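Local coordinates for catalase (Pseudomonas syringae, PDB 1M7S), which decomposes hydrogen peroxide into water and oxygen with the help of heme, protecting cells from its toxic effects, at residues A[434-446]-A[459-471]. Sequence-based numbering, arbitrary orientation.
Sequences FGESLADTLTESK and NYGTRVAEVAKGD. Unlike the reference sequence in segment 434-446: Leu442 (reference His). Unlike the reference sequence in segment 459-471: Asn459 (reference His).
Gly435 meets Val464, Val467 and Ala468 where helix segments 434-438 and 459-467 of the C-terminal helical domain of this catalase pack at 47°, their axes 8.0 Å apart at closest approach. With no side chain on Gly435, the valines rest directly on its backbone: chi1 of 179° sets Val467 CG1 beside its own carbonyl carbon and onto Gly435, 3.6 Å from Gly435 C, and Val464 CG1 lies 3.7 Å from Gly435 CA. Gly435 O in turn faces Ala468 CA in a CA-H...O contact. One turn on, Leu438 CB touches Ala468 CB at 4.0 Å, while Leu438 CD1 meets Val464 CG1, the two side chains crossing at about a right angle; Leu450 of helix 443-456 touches both. Towards the other end, Tyr460 OH comes to the edge of the Phe434 ring, near its plane, 3.4 Å from Phe434 CD1, and hydrogen-bonds to Thr173. Segment 459-471 turns through a Schellman motif at Lys469. The Lys446 chain, bent at chi3, passes Gly470 and links the two segments through its ammonium group: NZ donates hydrogen bonds to Ala439 O at 2.8 Å, tilted from the carbonyl plane, and to Ala468 O at 2.9 Å, almost straight in line with the C=O bond (172°).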
loop_
_atom_site.group_PDB
_atom_site.type_symbol
_atom_site.label_atom_id
_atom_site.label_comp_id
_atom_site.label_asym_id
_atom_site.label_seq_id
_atom_site.Cartn_x
_atom_site.Cartn_y
_atom_site.Cartn_z
ATOM N N PHE A 434 24.546 24.107 -23.913
ATOM C CA PHE A 434 23.179 24.567 -24.081
ATOM C C PHE A 434 22.775 24.366 -25.561
ATOM O O PHE A 434 21.701 23.835 -25.859
ATOM C CB PHE A 434 23.063 26.036 -23.657
ATOM C CG PHE A 434 21.681 26.457 -23.210
ATOM C CD1 PHE A 434 21.616 27.387 -22.160
ATOM C CD2 PHE A 434 20.514 26.060 -23.757
ATOM C CE1 PHE A 434 20.396 27.815 -21.648
ATOM C CE2 PHE A 434 19.265 26.479 -23.290
ATOM C CZ PHE A 434 19.212 27.365 -22.232
ATOM N N GLY A 435 23.655 24.842 -26.456
ATOM C CA GLY A 435 23.301 24.733 -27.889
ATOM C C GLY A 435 23.119 23.276 -28.321
ATOM O O GLY A 435 22.256 23.069 -29.193
ATOM N N GLU A 436 23.930 22.309 -27.878
ATOM C CA GLU A 436 23.720 20.925 -28.312
ATOM C C GLU A 436 22.392 20.373 -27.808
ATOM O O GLU A 436 21.621 19.717 -28.545
ATOM C CB GLU A 436 24.888 20.017 -27.843
ATOM C CG GLU A 436 26.128 20.288 -28.690
ATOM C CD GLU A 436 27.414 19.616 -28.252
ATOM O OE1 GLU A 436 27.443 18.778 -27.333
ATOM O OE2 GLU A 436 28.483 19.955 -28.831
ATOM N N SER A 437 22.074 20.780 -26.570
ATOM C CA SER A 437 20.786 20.345 -25.990
ATOM C C SER A 437 19.554 20.884 -26.678
ATOM O O SER A 437 18.500 20.256 -26.797
ATOM C CB SER A 437 20.779 20.689 -24.494
ATOM O OG SER A 437 19.549 20.281 -23.889
ATOM N N LEU A 438 19.598 22.128 -27.184
ATOM C CA LEU A 438 18.524 22.821 -27.815
ATOM C C LEU A 438 18.410 22.546 -29.312
ATOM O O LEU A 438 17.376 22.884 -29.902
ATOM C CB LEU A 438 18.861 24.325 -27.718
ATOM C CG LEU A 438 17.948 25.378 -27.132
ATOM C CD1 LEU A 438 18.369 26.792 -27.605
ATOM C CD2 LEU A 438 16.468 25.137 -27.330
ATOM N N ALA A 439 19.423 21.949 -29.915
ATOM C CA ALA A 439 19.499 21.841 -31.382
ATOM C C ALA A 439 18.312 21.157 -32.022
ATOM O O ALA A 439 17.904 21.595 -33.126
ATOM C CB ALA A 439 20.772 21.123 -31.826
ATOM N N ASP A 440 17.730 20.127 -31.379
ATOM C CA ASP A 440 16.591 19.558 -32.121
ATOM C C ASP A 440 15.234 19.966 -31.587
ATOM O O ASP A 440 14.279 19.222 -31.778
ATOM C CB ASP A 440 16.742 18.044 -32.213
ATOM C CG ASP A 440 16.616 17.324 -30.912
ATOM O OD1 ASP A 440 16.531 17.998 -29.855
ATOM O OD2 ASP A 440 16.563 16.070 -30.894
ATOM N N THR A 441 15.096 21.105 -30.930
ATOM C CA THR A 441 13.818 21.617 -30.459
ATOM C C THR A 441 13.058 22.203 -31.661
ATOM O O THR A 441 13.714 22.670 -32.606
ATOM C CB THR A 441 14.105 22.701 -29.400
ATOM O OG1 THR A 441 14.721 21.987 -28.277
ATOM C CG2 THR A 441 12.945 23.542 -28.970
ATOM N N LEU A 442 11.752 22.125 -31.630
ATOM C CA LEU A 442 10.879 22.702 -32.658
ATOM C C LEU A 442 11.300 24.165 -32.862
ATOM O O LEU A 442 11.609 24.898 -31.914
ATOM C CB LEU A 442 9.427 22.608 -32.206
ATOM C CG LEU A 442 9.148 23.613 -31.056
ATOM C CD1 LEU A 442 8.394 24.796 -31.607
ATOM C CD2 LEU A 442 8.504 23.125 -29.796
ATOM N N THR A 443 11.334 24.579 -34.129
ATOM C CA THR A 443 11.843 25.906 -34.465
ATOM C C THR A 443 11.220 27.051 -33.678
ATOM O O THR A 443 11.997 27.931 -33.262
ATOM C CB THR A 443 11.545 26.240 -35.961
ATOM O OG1 THR A 443 12.151 25.157 -36.671
ATOM C CG2 THR A 443 12.107 27.587 -36.347
ATOM N N GLU A 444 9.912 27.070 -33.534
ATOM C CA GLU A 444 9.301 28.168 -32.798
ATOM C C GLU A 444 9.814 28.226 -31.353
ATOM O O GLU A 444 10.207 29.303 -30.897
ATOM C CB GLU A 444 7.785 28.068 -32.849
ATOM C CG GLU A 444 7.018 29.283 -32.383
ATOM C CD GLU A 444 5.510 29.117 -32.523
ATOM O OE1 GLU A 444 5.021 29.049 -33.686
ATOM O OE2 GLU A 444 4.790 29.054 -31.493
ATOM N N SER A 445 9.819 27.119 -30.623
ATOM C CA SER A 445 10.315 27.166 -29.232
ATOM C C SER A 445 11.801 27.492 -29.174
ATOM O O SER A 445 12.225 28.188 -28.254
ATOM C CB SER A 445 10.168 25.796 -28.531
ATOM O OG SER A 445 8.778 25.563 -28.399
ATOM N N LYS A 446 12.562 26.973 -30.129
ATOM C CA LYS A 446 14.006 27.192 -30.174
ATOM C C LYS A 446 14.315 28.679 -30.348
ATOM O O LYS A 446 15.119 29.192 -29.577
ATOM C CB LYS A 446 14.659 26.407 -31.316
ATOM C CG LYS A 446 16.149 26.635 -31.487
ATOM C CD LYS A 446 16.709 26.096 -32.792
ATOM C CE LYS A 446 16.524 24.599 -32.975
ATOM N NZ LYS A 446 17.153 24.104 -34.240
ATOM N N ASN A 459 25.801 38.259 -26.613
ATOM C CA ASN A 459 26.857 37.313 -26.996
ATOM C C ASN A 459 26.385 35.892 -26.675
ATOM O O ASN A 459 26.607 34.954 -27.451
ATOM C CB ASN A 459 28.137 37.575 -26.220
ATOM C CG ASN A 459 29.328 36.733 -26.594
ATOM O OD1 ASN A 459 30.022 36.174 -25.715
ATOM N ND2 ASN A 459 29.653 36.609 -27.879
ATOM N N TYR A 460 25.836 35.791 -25.471
ATOM C CA TYR A 460 25.306 34.445 -25.064
ATOM C C TYR A 460 24.341 33.945 -26.110
ATOM O O TYR A 460 24.510 32.831 -26.605
ATOM C CB TYR A 460 24.628 34.698 -23.731
ATOM C CG TYR A 460 24.098 33.492 -22.965
ATOM C CD1 TYR A 460 24.413 32.189 -23.258
ATOM C CD2 TYR A 460 23.305 33.782 -21.855
ATOM C CE1 TYR A 460 23.862 31.155 -22.524
ATOM C CE2 TYR A 460 22.799 32.725 -21.070
ATOM C CZ TYR A 460 23.069 31.448 -21.435
ATOM O OH TYR A 460 22.556 30.359 -20.720
ATOM N N GLY A 461 23.286 34.710 -26.385
ATOM C CA GLY A 461 22.273 34.331 -27.347
ATOM C C GLY A 461 22.787 34.105 -28.773
ATOM O O GLY A 461 22.440 33.124 -29.434
ATOM N N THR A 462 23.700 34.951 -29.252
ATOM C CA THR A 462 24.277 34.731 -30.585
ATOM C C THR A 462 25.062 33.433 -30.663
ATOM O O THR A 462 24.994 32.708 -31.651
ATOM C CB THR A 462 25.209 35.907 -30.954
ATOM O OG1 THR A 462 24.387 37.071 -31.008
ATOM C CG2 THR A 462 25.933 35.637 -32.275
ATOM N N ARG A 463 25.864 33.098 -29.651
ATOM C CA ARG A 463 26.698 31.896 -29.744
ATOM C C ARG A 463 25.819 30.670 -29.586
ATOM O O ARG A 463 26.067 29.689 -30.281
ATOM C CB ARG A 463 27.792 31.929 -28.684
ATOM C CG ARG A 463 28.777 33.112 -28.875
ATOM C CD ARG A 463 29.758 33.145 -27.690
ATOM N NE ARG A 463 30.686 32.037 -27.716
ATOM C CZ ARG A 463 31.658 31.732 -26.857
ATOM N NH1 ARG A 463 31.888 32.506 -25.797
ATOM N NH2 ARG A 463 32.418 30.653 -27.055
ATOM N N VAL A 464 24.898 30.679 -28.616
ATOM C CA VAL A 464 24.056 29.456 -28.516
ATOM C C VAL A 464 23.205 29.318 -29.777
ATOM O O VAL A 464 23.046 28.206 -30.241
ATOM C CB VAL A 464 23.121 29.510 -27.312
ATOM C CG1 VAL A 464 22.272 28.256 -27.221
ATOM C CG2 VAL A 464 24.023 29.680 -26.084
ATOM N N ALA A 465 22.735 30.425 -30.359
ATOM C CA ALA A 465 22.004 30.351 -31.632
ATOM C C ALA A 465 22.809 29.694 -32.755
ATOM O O ALA A 465 22.218 29.027 -33.623
ATOM C CB ALA A 465 21.597 31.749 -32.063
ATOM N N GLU A 466 24.112 29.918 -32.862
ATOM C CA GLU A 466 24.924 29.287 -33.890
ATOM C C GLU A 466 25.010 27.767 -33.658
ATOM O O GLU A 466 24.823 26.960 -34.563
ATOM C CB GLU A 466 26.336 29.854 -33.918
ATOM N N VAL A 467 25.308 27.357 -32.416
ATOM C CA VAL A 467 25.391 25.912 -32.114
ATOM C C VAL A 467 24.052 25.228 -32.306
ATOM O O VAL A 467 23.955 24.110 -32.857
ATOM C CB VAL A 467 25.887 25.742 -30.651
ATOM C CG1 VAL A 467 25.956 24.260 -30.301
ATOM C CG2 VAL A 467 27.237 26.386 -30.455
ATOM N N ALA A 468 22.936 25.838 -31.894
ATOM C CA ALA A 468 21.613 25.240 -31.959
ATOM C C ALA A 468 20.991 25.402 -33.343
ATOM O O ALA A 468 19.881 24.935 -33.516
ATOM C CB ALA A 468 20.644 25.852 -30.958
ATOM N N LYS A 469 21.644 26.149 -34.217
ATOM C CA LYS A 469 21.092 26.389 -35.554
ATOM C C LYS A 469 19.760 27.105 -35.501
ATOM O O LYS A 469 18.830 26.773 -36.228
ATOM C CB LYS A 469 20.964 25.096 -36.350
ATOM C CG LYS A 469 22.174 24.194 -36.406
ATOM C CD LYS A 469 23.454 24.838 -36.876
ATOM C CE LYS A 469 24.634 23.875 -36.809
ATOM N NZ LYS A 469 24.225 22.447 -37.049
ATOM N N GLY A 470 19.647 28.170 -34.713
ATOM C CA GLY A 470 18.438 28.989 -34.699
ATOM C C GLY A 470 18.613 30.101 -35.721
ATOM O O GLY A 470 19.672 30.187 -36.345
ATOM N N ASP A 471 17.599 30.914 -35.931
ATOM C CA ASP A 471 17.585 31.993 -36.921
ATOM C C ASP A 471 17.879 33.301 -36.203
ATOM O O ASP A 471 16.959 33.808 -35.565
ATOM C CB ASP A 471 16.174 31.983 -37.521
ATOM C CG ASP A 471 15.863 33.169 -38.414
ATOM O OD1 ASP A 471 14.677 33.374 -38.794
ATOM O OD2 ASP A 471 16.807 33.922 -38.735
#